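Local atomic coordinates of major pollen allergen Pla l 1 (Plantago lanceolata, PDB entry 4Z8W), a protein that is a secreted major pollen allergen of the Ole e 1 family that probably binds zinc, its physiological role in the pollen being unsettled. Residues A[13-18]-A[120-125]; A[30-35]-A[60-65]; A[68-73]-A[104-109]. All blocks are in the same frame, centred on the assembly; numbering follows the deposited sequence.

Interactions 1 and 2 adjoin in one mixed beta-sheet, their centres about 9 Å apart, and share strand 8-18: this strand runs parallel to 114-123 in interaction 1, while strands 31-32 and 62-68, the carriers of interaction 2, pair with it antiparallel. Along the chain, interaction 1 joins near-terminal segments and so encloses the other two, which follow in series. Interaction 3 begins where strand 62-68 ends and lies on the opposite side of the chain's centre, its own centre about 27 Å from that of interaction 1. Interactions 1 and 2 thus join strands around one part of strand 8-18, whereas interaction 3 ties two loops together, one of them carrying a zinc ligand.

Interaction 1 of 3, residues A[13-18]-A[120-125]; sequences GEVYCN and LSFRAK
With CG1 anti to the backbone N (chi1 174°), Val-15 meets the ring of Phe-122, whose CG stands anti to its own carbonyl carbon; Val-15 CG1 comes obliquely to the ring, 4.0 Å from Phe-122 CD2. Leu-120 and Cys-17 lie on this same buried face. The backbones pair in parallel register, twisted 32° from each other. Tyr-16 N donates to Leu-120 O at 2.9 Å and Asn-18 N to Phe-122 O at 2.8 Å, while Leu-120, Phe-122 and Ala-124 return their N-H groups to Glu-14, Tyr-16 and Asn-18. On the other face, Asn-18 and Arg-123 run side by side the same way, Asn-18 ND2 3.6 Å from Arg-123 CD, amide and guanidinium planes 57° apart. A water accepts from Asn-18 ND2 and also bonds Ser-121 OG. Asn-18 OD1 takes the N-H of Cys-20; Arg-123 NE forms a salt bridge with Glu-88, an experimentally identified zinc-site residue that does not ligate the zinc ion in this crystal. Cys-17 is disulfide-bonded to Cys-86. The pairing brings near-terminal strands 8-18 and 114-123 together in the mixed sheet, with Leu-78 of antiparallel strand 74-80 packed on Val-15, Leu-120 and Phe-122.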
ATOM      1  N   GLY A  13       0.562  -1.188   6.929  1.00 28.87           N
ATOM      2  CA  GLY A  13      -0.157  -0.078   6.291  1.00 26.81           C
ATOM      3  C   GLY A  13      -1.620  -0.476   6.134  1.00 26.40           C
ATOM      4  O   GLY A  13      -2.014  -1.575   6.479  1.00 21.96           O
ATOM      5  N   GLU A  14      -2.402   0.469   5.631  1.00 25.66           N
ATOM      6  CA  GLU A  14      -3.851   0.293   5.435  0.80 28.49           C
ATOM      7  C   GLU A  14      -4.279   0.321   3.960  1.00 26.31           C
ATOM      8  O   GLU A  14      -3.640   1.022   3.159  1.00 23.30           O
ATOM      9  CB  GLU A  14      -4.622   1.395   6.184  0.80 28.09           C
ATOM     10  CG  GLU A  14      -4.585   1.310   7.709  0.80 35.84           C
ATOM     11  CD  GLU A  14      -3.296   1.884   8.270  0.80 43.49           C
ATOM     12  OE1 GLU A  14      -3.072   3.110   8.111  0.80 47.09           O
ATOM     13  OE2 GLU A  14      -2.513   1.124   8.873  0.80 45.01           O
ATOM     14  N   VAL A  15      -5.371  -0.378   3.599  1.00 24.05           N
ATOM     15  CA  VAL A  15      -5.951  -0.222   2.270  1.00 22.67           C
ATOM     16  C   VAL A  15      -7.427   0.179   2.463  1.00 24.23           C
ATOM     17  O   VAL A  15      -8.128  -0.443   3.269  1.00 25.99           O
ATOM     18  CB  VAL A  15      -5.835  -1.551   1.457  1.00 19.83           C
ATOM     19  CG1 VAL A  15      -6.562  -1.470   0.094  1.00 18.70           C
ATOM     20  CG2 VAL A  15      -4.356  -1.863   1.228  1.00 19.19           C
ATOM     21  N   TYR A  16      -7.892   1.172   1.718  1.00 22.42           N
ATOM     22  CA  TYR A  16      -9.279   1.579   1.718  1.00 23.85           C
ATOM     23  C   TYR A  16      -9.962   1.430   0.315  1.00 22.39           C
ATOM     24  O   TYR A  16      -9.287   1.373  -0.725  1.00 24.49           O
ATOM     25  CB  TYR A  16      -9.365   3.095   2.099  1.00 24.12           C
ATOM     26  CG  TYR A  16      -8.967   3.433   3.507  1.00 25.84           C
ATOM     27  CD1 TYR A  16      -7.600   3.504   3.880  1.00 25.11           C
ATOM     28  CD2 TYR A  16      -9.925   3.634   4.473  1.00 25.09           C
ATOM     29  CE1 TYR A  16      -7.227   3.819   5.168  1.00 29.15           C
ATOM     30  CE2 TYR A  16      -9.535   3.940   5.780  1.00 26.56           C
ATOM     31  CZ  TYR A  16      -8.187   4.004   6.120  1.00 28.55           C
ATOM     32  OH  TYR A  16      -7.794   4.320   7.427  1.00 32.47           O
ATOM     33  N   CYS A  17     -11.273   1.562   0.308  1.00 23.92           N
ATOM     34  CA  CYS A  17     -12.061   1.874  -0.913  1.00 25.68           C
ATOM     35  C   CYS A  17     -12.361   3.416  -0.794  1.00 23.56           C
ATOM     36  O   CYS A  17     -12.964   3.859   0.146  1.00 24.22           O
ATOM     37  CB  CYS A  17     -13.407   1.099  -0.912  1.00 26.61           C
ATOM     38  SG  CYS A  17     -14.447   1.579  -2.357  1.00 30.52           S
ATOM     39  N   ASN A  18     -11.909   4.205  -1.781  1.00 24.77           N
ATOM     40  CA  ASN A  18     -12.346   5.597  -1.927  1.00 21.46           C
ATOM     41  C   ASN A  18     -13.686   5.502  -2.697  1.00 24.81           C
ATOM     42  O   ASN A  18     -13.697   5.103  -3.858  1.00 21.90           O
ATOM     43  CB  ASN A  18     -11.268   6.374  -2.674  1.00 20.90           C
ATOM     44  CG  ASN A  18     -11.786   7.702  -3.271  1.00 19.34           C
ATOM     45  OD1 ASN A  18     -12.716   8.310  -2.701  1.00 23.95           O
ATOM     46  ND2 ASN A  18     -11.191   8.149  -4.380  1.00 22.02           N
ATOM     47  N   LEU A 120      -3.155   3.325   1.070  1.00 21.68           N
ATOM     48  CA  LEU A 120      -3.466   3.244  -0.359  1.00 22.31           C
ATOM     49  C   LEU A 120      -4.960   3.005  -0.498  1.00 20.83           C
ATOM     50  O   LEU A 120      -5.591   2.472   0.414  1.00 20.81           O
ATOM     51  CB  LEU A 120      -2.735   2.038  -0.998  1.00 23.43           C
ATOM     52  CG  LEU A 120      -1.202   2.169  -1.063  1.00 25.64           C
ATOM     53  CD1 LEU A 120      -0.551   0.778  -1.091  1.00 25.18           C
ATOM     54  CD2 LEU A 120      -0.821   3.056  -2.226  1.00 24.39           C
ATOM     55  N   SER A 121      -5.526   3.366  -1.631  1.00 21.46           N
ATOM     56  CA  SER A 121      -6.917   3.058  -1.885  1.00 22.91           C
ATOM     57  C   SER A 121      -7.172   2.517  -3.313  1.00 21.21           C
ATOM     58  O   SER A 121      -6.595   2.965  -4.293  1.00 22.02           O
ATOM     59  CB  SER A 121      -7.797   4.338  -1.614  1.00 22.17           C
ATOM     60  OG  SER A 121      -7.384   5.396  -2.512  1.00 26.03           O
ATOM     61  N   PHE A 122      -8.067   1.564  -3.413  1.00 24.58           N
ATOM     62  CA  PHE A 122      -8.785   1.338  -4.646  1.00 23.95           C
ATOM     63  C   PHE A 122      -9.964   2.350  -4.747  1.00 25.10           C
ATOM     64  O   PHE A 122     -10.387   2.940  -3.767  1.00 25.46           O
ATOM     65  CB  PHE A 122      -9.381  -0.081  -4.587  1.00 21.37           C
ATOM     66  CG  PHE A 122      -8.364  -1.184  -4.731  1.00 22.27           C
ATOM     67  CD1 PHE A 122      -7.731  -1.395  -5.960  1.00 23.79           C
ATOM     68  CD2 PHE A 122      -7.969  -1.951  -3.627  1.00 22.47           C
ATOM     69  CE1 PHE A 122      -6.740  -2.381  -6.116  1.00 24.86           C
ATOM     70  CE2 PHE A 122      -7.027  -2.984  -3.784  1.00 18.98           C
ATOM     71  CZ  PHE A 122      -6.440  -3.221  -5.026  1.00 22.95           C
ATOM     72  N   ARG A 123     -10.535   2.484  -5.940  1.00 25.68           N
ATOM     73  CA  ARG A 123     -11.538   3.522  -6.167  1.00 24.32           C
ATOM     74  C   ARG A 123     -12.796   2.967  -6.839  1.00 27.16           C
ATOM     75  O   ARG A 123     -12.694   2.131  -7.680  1.00 24.01           O
ATOM     76  CB  ARG A 123     -10.903   4.693  -6.924  1.00 21.70           C
ATOM     77  CG  ARG A 123     -11.919   5.869  -7.140  1.00 23.37           C
ATOM     78  CD  ARG A 123     -11.183   7.035  -7.799  1.00 22.25           C
ATOM     79  NE  ARG A 123     -10.719   6.750  -9.134  1.00 27.48           N
ATOM     80  CZ  ARG A 123     -10.043   7.625  -9.877  1.00 30.89           C
ATOM     81  NH1 ARG A 123      -9.659   8.807  -9.357  1.00 30.43           N
ATOM     82  NH2 ARG A 123      -9.711   7.312 -11.095  1.00 28.72           N
ATOM     83  N   ALA A 124     -13.967   3.368  -6.336  1.00 26.13           N
ATOM     84  CA  ALA A 124     -15.214   3.019  -6.895  1.00 28.05           C
ATOM     85  C   ALA A 124     -15.441   3.661  -8.279  1.00 29.57           C
ATOM     86  O   ALA A 124     -14.747   4.599  -8.684  1.00 30.68           O
ATOM     87  CB  ALA A 124     -16.355   3.336  -5.909  1.00 27.81           C
ATOM     88  N   LYS A 125     -16.445   3.154  -8.980  1.00 29.61           N
ATOM     89  CA  LYS A 125     -16.808   3.627 -10.289  1.00 32.46           C
ATOM     90  C   LYS A 125     -17.813   4.770 -10.168  1.00 30.35           C
ATOM     91  O   LYS A 125     -18.100   5.402 -11.148  1.00 30.48           O
ATOM     92  CB  LYS A 125     -17.514   2.491 -11.069  1.00 35.94           C
ATOM     93  CG  LYS A 125     -16.835   1.129 -10.903  1.00 45.32           C
ATOM     94  CD  LYS A 125     -17.384   0.095 -11.878  1.00 45.08           C
ATOM     95  CE  LYS A 125     -16.548   0.122 -13.125  1.00 44.77           C
ATOM     96  NZ  LYS A 125     -16.928  -1.059 -13.917  1.00 50.18           N
TER
HETATM   97  O   HOH W   1      -8.436   6.824  -4.753  1.00 33.28           O

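Interaction 2 of 3, residues A[30-35]-A[60-65]; sequences SERMAG and DGVYRL
The loop leaving the short strand 31-32 meets the turn leading into strand 62-68, beside strand 8-18. Both strands pair antiparallel with strand 8-18, so the contact lies where its two partners follow one another along it. Arg-32 carries most of the contact. Its CG stands anti to the carbonyl carbon (chi1 -68°), and the chain is extended from CG to NE, which lays the aliphatic part alongside the peptide of Asp-60: Arg-32 CG and CD both lie 3.4 Å from Asp-60 O. Beyond CD the guanidinium turns back, and Arg-32 NH1 donates to the same Asp-60 O at 2.7 Å with an N-H...O angle of 157°. The donor lies in the carbonyl plane, and the oxygen lies in the guanidinium plane, at its edge. The methyl CG2 of Val-62 approaches that edge too, 4.2 Å from Arg-32 NH1. Deeper in, the backbones touch: Gly-61 CA makes a CA-H...O contact of 3.3 Å with Met-33 O, an oxygen that also accepts from the hydroxyl of Thr-57. Gly-61 has positive phi, and with no side chain it lets the backbone come close to Met-33. Met-33 itself starts away from this turn and packs on Phe-122 of strand 114-123. Asp-58 OD1 accepts from the N-H groups of Asp-60 and Val-62, which probably helps fix the turn that presents the Asp-60 carbonyl. Arg-32 is therefore held through a main-chain oxygen by a single, directional charge-assisted hydrogen bond; the Asp-60 carboxylate, its OD1 5.1 Å from Arg-32 NH1, makes no salt bridge and would probably add a modest long-range attraction.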
ATOM      1  N   SER A  30     -14.152   7.233   3.099  1.00 31.93           N
ATOM      2  CA  SER A  30     -13.355   6.053   2.743  1.00 28.75           C
ATOM      3  C   SER A  30     -13.649   4.844   3.673  1.00 29.77           C
ATOM      4  O   SER A  30     -13.923   5.033   4.864  1.00 27.90           O
ATOM      5  CB  SER A  30     -11.871   6.399   2.650  1.00 23.34           C
ATOM      6  OG  SER A  30     -11.721   7.487   1.701  1.00 26.63           O
ATOM      7  N   GLU A  31     -13.660   3.624   3.097  1.00 26.70           N
ATOM      8  CA  GLU A  31     -13.975   2.369   3.837  1.00 27.10           C
ATOM      9  C   GLU A  31     -12.794   1.419   3.835  1.00 23.36           C
ATOM     10  O   GLU A  31     -12.318   1.076   2.773  1.00 25.14           O
ATOM     11  CB  GLU A  31     -15.135   1.640   3.085  1.00 26.47           C
ATOM     12  CG  GLU A  31     -16.395   2.512   3.047  1.00 31.90           C
ATOM     13  CD  GLU A  31     -17.571   1.916   2.265  1.00 35.02           C
ATOM     14  OE1 GLU A  31     -17.507   0.755   1.770  1.00 35.89           O
ATOM     15  OE2 GLU A  31     -18.558   2.652   2.144  1.00 37.38           O
ATOM     16  N   ARG A  32     -12.331   1.027   5.005  1.00 28.14           N
ATOM     17  CA  ARG A  32     -11.315  -0.019   5.185  1.00 30.26           C
ATOM     18  C   ARG A  32     -11.664  -1.273   4.388  1.00 31.11           C
ATOM     19  O   ARG A  32     -12.775  -1.726   4.444  1.00 28.57           O
ATOM     20  CB  ARG A  32     -11.210  -0.357   6.687  1.00 32.46           C
ATOM     21  CG  ARG A  32     -10.628   0.795   7.546  1.00 36.87           C
ATOM     22  CD  ARG A  32     -10.779   0.656   9.073  1.00 38.09           C
ATOM     23  NE  ARG A  32     -10.057   1.749   9.755  1.00 46.87           N
ATOM     24  CZ  ARG A  32      -8.739   1.749  10.050  1.00 53.71           C
ATOM     25  NH1 ARG A  32      -7.970   0.690   9.772  1.00 44.48           N
ATOM     26  NH2 ARG A  32      -8.182   2.818  10.640  1.00 52.78           N
ATOM     27  N   MET A  33     -10.727  -1.819   3.617  1.00 25.87           N
ATOM     28  CA  MET A  33     -11.001  -3.012   2.786  1.00 27.94           C
ATOM     29  C   MET A  33     -10.220  -4.261   3.303  1.00 31.69           C
ATOM     30  O   MET A  33      -8.975  -4.301   3.236  1.00 27.65           O
ATOM     31  CB  MET A  33     -10.596  -2.763   1.311  1.00 26.69           C
ATOM     32  CG  MET A  33     -10.816  -3.954   0.380  1.00 21.08           C
ATOM     33  SD  MET A  33     -10.304  -3.735  -1.303  1.00 25.79           S
ATOM     34  CE  MET A  33     -11.296  -2.298  -1.743  1.00 28.23           C
ATOM     35  N   ALA A  34     -10.961  -5.288   3.743  1.00 27.34           N
ATOM     36  CA  ALA A  34     -10.448  -6.622   4.030  1.00 28.16           C
ATOM     37  C   ALA A  34     -10.236  -7.435   2.791  1.00 30.95           C
ATOM     38  O   ALA A  34     -11.028  -7.392   1.844  1.00 33.66           O
ATOM     39  CB  ALA A  34     -11.412  -7.373   4.993  1.00 36.15           C
ATOM     40  N   GLY A  35      -9.155  -8.206   2.778  1.00 27.13           N
ATOM     41  CA  GLY A  35      -8.943  -9.170   1.682  1.00 24.23           C
ATOM     42  C   GLY A  35      -8.210  -8.577   0.536  1.00 30.37           C
ATOM     43  O   GLY A  35      -8.055  -9.235  -0.481  1.00 27.10           O
ATOM     44  N   ASP A  60      -9.434  -4.821   9.706  1.00 37.73           N
ATOM     45  CA  ASP A  60      -9.322  -3.380   9.766  1.00 35.74           C
ATOM     46  C   ASP A  60      -8.715  -2.788   8.482  1.00 26.60           C
ATOM     47  O   ASP A  60      -8.378  -1.612   8.470  1.00 32.41           O
ATOM     48  CB  ASP A  60      -8.484  -2.954  10.972  1.00 37.31           C
ATOM     49  CG  ASP A  60      -9.110  -3.345  12.290  1.00 45.45           C
ATOM     50  OD1 ASP A  60     -10.277  -2.968  12.548  1.00 43.58           O
ATOM     51  OD2 ASP A  60      -8.419  -4.026  13.073  1.00 52.52           O
ATOM     52  N   GLY A  61      -8.588  -3.581   7.434  1.00 28.01           N
ATOM     53  CA  GLY A  61      -7.910  -3.153   6.170  1.00 26.85           C
ATOM     54  C   GLY A  61      -6.393  -2.960   6.367  1.00 28.32           C
ATOM     55  O   GLY A  61      -5.772  -2.153   5.660  1.00 23.71           O
ATOM     56  N   VAL A  62      -5.791  -3.694   7.309  1.00 25.96           N
ATOM     57  CA  VAL A  62      -4.332  -3.518   7.669  1.00 27.31           C
ATOM     58  C   VAL A  62      -3.549  -4.693   7.178  1.00 28.71           C
ATOM     59  O   VAL A  62      -3.945  -5.847   7.399  1.00 26.60           O
ATOM     60  CB  VAL A  62      -4.128  -3.423   9.205  1.00 27.85           C
ATOM     61  CG1 VAL A  62      -2.649  -3.206   9.577  1.00 25.11           C
ATOM     62  CG2 VAL A  62      -4.964  -2.289   9.785  1.00 26.88           C
ATOM     63  N   TYR A  63      -2.431  -4.459   6.470  1.00 24.18           N
ATOM     64  CA  TYR A  63      -1.600  -5.602   6.122  1.00 22.22           C
ATOM     65  C   TYR A  63      -0.343  -5.534   7.034  1.00 26.01           C
ATOM     66  O   TYR A  63      -0.038  -4.493   7.599  1.00 25.18           O
ATOM     67  CB  TYR A  63      -1.154  -5.634   4.630  1.00 23.15           C
ATOM     68  CG  TYR A  63      -0.537  -4.282   4.130  1.00 24.52           C
ATOM     69  CD1 TYR A  63       0.840  -3.962   4.357  1.00 22.62           C
ATOM     70  CD2 TYR A  63      -1.335  -3.357   3.463  1.00 22.57           C
ATOM     71  CE1 TYR A  63       1.364  -2.757   3.902  1.00 22.08           C
ATOM     72  CE2 TYR A  63      -0.806  -2.112   2.993  1.00 20.92           C
ATOM     73  CZ  TYR A  63       0.519  -1.831   3.222  1.00 21.83           C
ATOM     74  OH  TYR A  63       1.052  -0.660   2.767  1.00 21.62           O
ATOM     75  N   ARG A  64       0.427  -6.609   7.107  1.00 27.21           N
ATOM     76  CA  ARG A  64       1.624  -6.598   7.987  1.00 27.25           C
ATOM     77  C   ARG A  64       2.530  -7.621   7.375  1.00 28.34           C
ATOM     78  O   ARG A  64       2.334  -8.849   7.472  1.00 33.28           O
ATOM     79  CB  ARG A  64       1.234  -6.873   9.437  1.00 29.05           C
ATOM     80  CG  ARG A  64       2.355  -7.068  10.407  1.00 36.20           C
ATOM     81  CD  ARG A  64       1.791  -7.263  11.810  1.00 36.06           C
ATOM     82  NE  ARG A  64       2.827  -7.663  12.740  1.00 46.79           N
ATOM     83  CZ  ARG A  64       3.493  -6.797  13.503  1.00 53.56           C
ATOM     84  NH1 ARG A  64       3.218  -5.482  13.440  1.00 50.22           N
ATOM     85  NH2 ARG A  64       4.440  -7.238  14.323  1.00 52.05           N
ATOM     86  N   LEU A  65       3.498  -7.110   6.620  1.00 28.60           N
ATOM     87  CA  LEU A  65       4.343  -7.981   5.845  1.00 30.25           C
ATOM     88  C   LEU A  65       5.635  -8.248   6.600  1.00 32.26           C
ATOM     89  O   LEU A  65       6.307  -7.288   7.043  1.00 32.88           O
ATOM     90  CB  LEU A  65       4.623  -7.356   4.499  1.00 30.48           C
ATOM     91  CG  LEU A  65       3.461  -6.765   3.687  1.00 29.38           C
ATOM     92  CD1 LEU A  65       4.050  -5.976   2.504  1.00 32.28           C
ATOM     93  CD2 LEU A  65       2.474  -7.824   3.178  1.00 28.59           C
TER

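Interaction 3 of 3, residues A[68-73]-A[104-109]; sequences VGYHED and LSKNTT. With ZN (zinc ion), chain B.
Tyr-70 and Lys-106 meet in a CH-pi contact between two irregular loops, one linking strands 62-68 and 74-80, the other linking strands 100-102 and 114-123. Lys-106 CB sits over one face of the tyrosine ring, 3.6 Å from its centroid and 15° off the normal, and CG follows across CE2. Beside it, His-71 N donates to Leu-104 O at 2.9 Å, coming from above the carbonyl plane. Glu-72 provides the third link. A bend at chi2 (-66°) brings its carboxylate back to the other loop, where Ser-105 OG donates to the syn side of Glu-72 OE2 at 2.7 Å. The same serine oxygen accepts from Asn-107 N, closing an ST turn, so this hydroxyl couples the turn to the carboxylate. Glu-72 OE2 also accepts from a water that bridges to Lys-106 N; another water joins His-71 O to Leu-104 N. His-71 is fixed by NE2 donating to Val-68 O, by ND1 hydrogen-bonded to Asp-44 and by stacking on Tyr-51; Phe-9 of strand 8-18 meets the Tyr-70 ring and packs on Leu-104. These bonds lie just before Asp-73 in the chain and probably help hold that part of the loop. Asp-73 and Asp-45 both bind the zinc ion, and Glu-72 touches Asp-45. Asp-73 OD1 lies 2.0 Å from the zinc ion, whereas OD2 of the same carboxylate stands 2.7 Å from it.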
ATOM      1  N   VAL A  68      12.664 -10.025   5.925  1.00 34.71           N
ATOM      2  CA  VAL A  68      13.932 -10.465   6.515  1.00 34.40           C
ATOM      3  C   VAL A  68      15.034  -9.613   5.887  1.00 30.67           C
ATOM      4  O   VAL A  68      15.115  -9.507   4.649  1.00 36.80           O
ATOM      5  CB  VAL A  68      14.192 -11.948   6.158  1.00 36.86           C
ATOM      6  CG1 VAL A  68      15.469 -12.479   6.859  1.00 35.08           C
ATOM      7  CG2 VAL A  68      12.956 -12.808   6.489  1.00 41.00           C
ATOM      8  N   GLY A  69      15.878  -9.025   6.714  1.00 33.53           N
ATOM      9  CA  GLY A  69      17.090  -8.349   6.204  1.00 40.09           C
ATOM     10  C   GLY A  69      16.790  -6.861   6.013  1.00 43.65           C
ATOM     11  O   GLY A  69      15.605  -6.452   6.029  1.00 37.35           O
ATOM     12  N   TYR A  70      17.838  -6.048   5.859  1.00 36.00           N
ATOM     13  CA  TYR A  70      17.625  -4.624   5.548  1.00 37.23           C
ATOM     14  C   TYR A  70      17.458  -4.515   4.024  1.00 33.12           C
ATOM     15  O   TYR A  70      17.942  -5.397   3.284  1.00 29.74           O
ATOM     16  CB  TYR A  70      18.792  -3.740   6.044  1.00 38.18           C
ATOM     17  CG  TYR A  70      18.992  -3.751   7.547  1.00 35.77           C
ATOM     18  CD1 TYR A  70      18.266  -2.906   8.381  1.00 37.63           C
ATOM     19  CD2 TYR A  70      19.965  -4.615   8.134  1.00 45.45           C
ATOM     20  CE1 TYR A  70      18.490  -2.912   9.769  1.00 40.40           C
ATOM     21  CE2 TYR A  70      20.202  -4.631   9.503  1.00 39.02           C
ATOM     22  CZ  TYR A  70      19.467  -3.783  10.303  1.00 43.24           C
ATOM     23  OH  TYR A  70      19.699  -3.790  11.645  1.00 43.46           O
ATOM     24  N   HIS A  71      16.785  -3.465   3.530  1.00 31.52           N
ATOM     25  CA  HIS A  71      16.642  -3.337   2.065  1.00 29.44           C
ATOM     26  C   HIS A  71      16.627  -1.909   1.675  1.00 26.91           C
ATOM     27  O   HIS A  71      16.482  -1.029   2.525  1.00 29.83           O
ATOM     28  CB  HIS A  71      15.388  -4.067   1.496  1.00 34.18           C
ATOM     29  CG  HIS A  71      15.330  -5.533   1.807  1.00 32.14           C
ATOM     30  ND1 HIS A  71      15.793  -6.511   0.950  1.00 33.77           N
ATOM     31  CD2 HIS A  71      14.893  -6.186   2.917  1.00 32.27           C
ATOM     32  CE1 HIS A  71      15.648  -7.700   1.516  1.00 27.20           C
ATOM     33  NE2 HIS A  71      15.117  -7.529   2.712  1.00 31.56           N
ATOM     34  N   GLU A  72      16.832  -1.666   0.378  1.00 26.53           N
ATOM     35  CA  GLU A  72      16.754  -0.309  -0.204  1.00 29.30           C
ATOM     36  C   GLU A  72      15.808  -0.367  -1.388  1.00 26.40           C
ATOM     37  O   GLU A  72      15.550  -1.490  -1.949  1.00 22.27           O
ATOM     38  CB  GLU A  72      18.181   0.197  -0.682  1.00 27.35           C
ATOM     39  CG  GLU A  72      19.270   0.322   0.422  1.00 28.57           C
ATOM     40  CD  GLU A  72      19.022   1.400   1.518  1.00 28.54           C
ATOM     41  OE1 GLU A  72      18.045   2.165   1.415  1.00 30.69           O
ATOM     42  OE2 GLU A  72      19.833   1.515   2.489  1.00 26.85           O
ATOM     43  N   ASP A  73      15.262   0.803  -1.713  1.00 24.87           N
ATOM     44  CA  ASP A  73      14.438   1.029  -2.907  1.00 29.74           C
ATOM     45  C   ASP A  73      13.238   0.120  -2.793  1.00 29.29           C
ATOM     46  O   ASP A  73      12.940  -0.646  -3.702  1.00 28.68           O
ATOM     47  CB  ASP A  73      15.178   0.778  -4.239  1.00 28.27           C
ATOM     48  CG  ASP A  73      16.551   1.403  -4.271  1.00 35.84           C
ATOM     49  OD1 ASP A  73      16.695   2.549  -3.867  1.00 30.26           O
ATOM     50  OD2 ASP A  73      17.502   0.755  -4.721  1.00 42.35           O
ATOM     51  N   LEU A 104      13.542   0.659   5.073  1.00 22.36           N
ATOM     52  CA  LEU A 104      14.061  -0.569   5.682  1.00 27.72           C
ATOM     53  C   LEU A 104      15.610  -0.482   5.692  1.00 28.82           C
ATOM     54  O   LEU A 104      16.299  -1.532   5.680  1.00 29.07           O
ATOM     55  CB  LEU A 104      13.627  -1.848   4.908  1.00 24.59           C
ATOM     56  CG  LEU A 104      12.061  -2.018   4.901  1.00 25.85           C
ATOM     57  CD1 LEU A 104      11.647  -3.028   3.810  1.00 25.17           C
ATOM     58  CD2 LEU A 104      11.497  -2.468   6.279  1.00 26.95           C
ATOM     59  N   SER A 105      16.129   0.760   5.716  1.00 25.80           N
ATOM     60  CA  SER A 105      17.604   0.977   5.638  1.00 29.63           C
ATOM     61  C   SER A 105      18.257   0.710   6.994  1.00 31.58           C
ATOM     62  O   SER A 105      17.743   1.175   8.074  1.00 28.90           O
ATOM     63  CB  SER A 105      17.953   2.430   5.209  1.00 31.92           C
ATOM     64  OG  SER A 105      19.345   2.596   4.892  1.00 30.67           O
ATOM     65  N   LYS A 106      19.363  -0.040   6.945  1.00 31.50           N
ATOM     66  CA  LYS A 106      20.281  -0.198   8.072  1.00 31.63           C
ATOM     67  C   LYS A 106      20.917   1.114   8.525  1.00 31.71           C
ATOM     68  O   LYS A 106      21.293   1.257   9.705  1.00 31.73           O
ATOM     69  CB  LYS A 106      21.388  -1.185   7.654  1.00 35.17           C
ATOM     70  CG  LYS A 106      22.401  -1.570   8.738  1.00 36.49           C
ATOM     71  CD  LYS A 106      23.641  -2.179   8.051  1.00 40.89           C
ATOM     72  CE  LYS A 106      24.857  -2.286   8.977  1.00 51.37           C
ATOM     73  NZ  LYS A 106      24.619  -3.374   9.976  1.00 52.76           N
ATOM     74  N   ASN A 107      21.016   2.099   7.614  1.00 28.89           N
ATOM     75  CA  ASN A 107      21.869   3.256   7.854  1.00 32.49           C
ATOM     76  C   ASN A 107      21.325   4.447   8.655  1.00 32.98           C
ATOM     77  O   ASN A 107      21.772   5.589   8.481  1.00 33.70           O
ATOM     78  CB  ASN A 107      22.505   3.722   6.517  1.00 28.51           C
ATOM     79  CG  ASN A 107      23.005   2.557   5.714  1.00 29.93           C
ATOM     80  OD1 ASN A 107      23.677   1.681   6.259  1.00 25.60           O
ATOM     81  ND2 ASN A 107      22.727   2.565   4.398  1.00 27.96           N
ATOM     82  N   THR A 108      20.353   4.179   9.518  1.00 35.00           N
ATOM     83  CA  THR A 108      19.741   5.226  10.348  1.00 33.45           C
ATOM     84  C   THR A 108      19.807   4.920  11.845  1.00 36.11           C
ATOM     85  O   THR A 108      20.196   3.817  12.266  1.00 34.46           O
ATOM     86  CB  THR A 108      18.226   5.333  10.091  1.00 36.22           C
ATOM     87  OG1 THR A 108      17.578   4.126  10.587  1.00 29.10           O
ATOM     88  CG2 THR A 108      17.902   5.584   8.598  1.00 38.00           C
ATOM     89  N   THR A 109      19.352   5.873  12.663  1.00 35.63           N
ATOM     90  CA  THR A 109      19.251   5.604  14.118  1.00 40.30           C
ATOM     91  C   THR A 109      17.809   5.191  14.514  1.00 40.57           C
ATOM     92  O   THR A 109      17.441   5.276  15.696  1.00 48.12           O
ATOM     93  CB  THR A 109      19.695   6.864  14.936  1.00 41.96           C
ATOM     94  OG1 THR A 109      18.968   8.006  14.462  1.00 42.31           O
ATOM     95  CG2 THR A 109      21.219   7.181  14.757  1.00 40.13           C
TER
HETATM   96 ZN    ZN B 201      18.611   3.113  -4.137  1.00 30.27          ZN
HETATM   97  O   HOH W   2      14.849   1.271   2.662  1.00 26.09           O
HETATM   98  O   HOH W   3      20.338  -0.694   4.152  1.00 28.79           O
HETATM   99  O   HOH W   4      22.459   1.593   1.757  1.00 32.77           O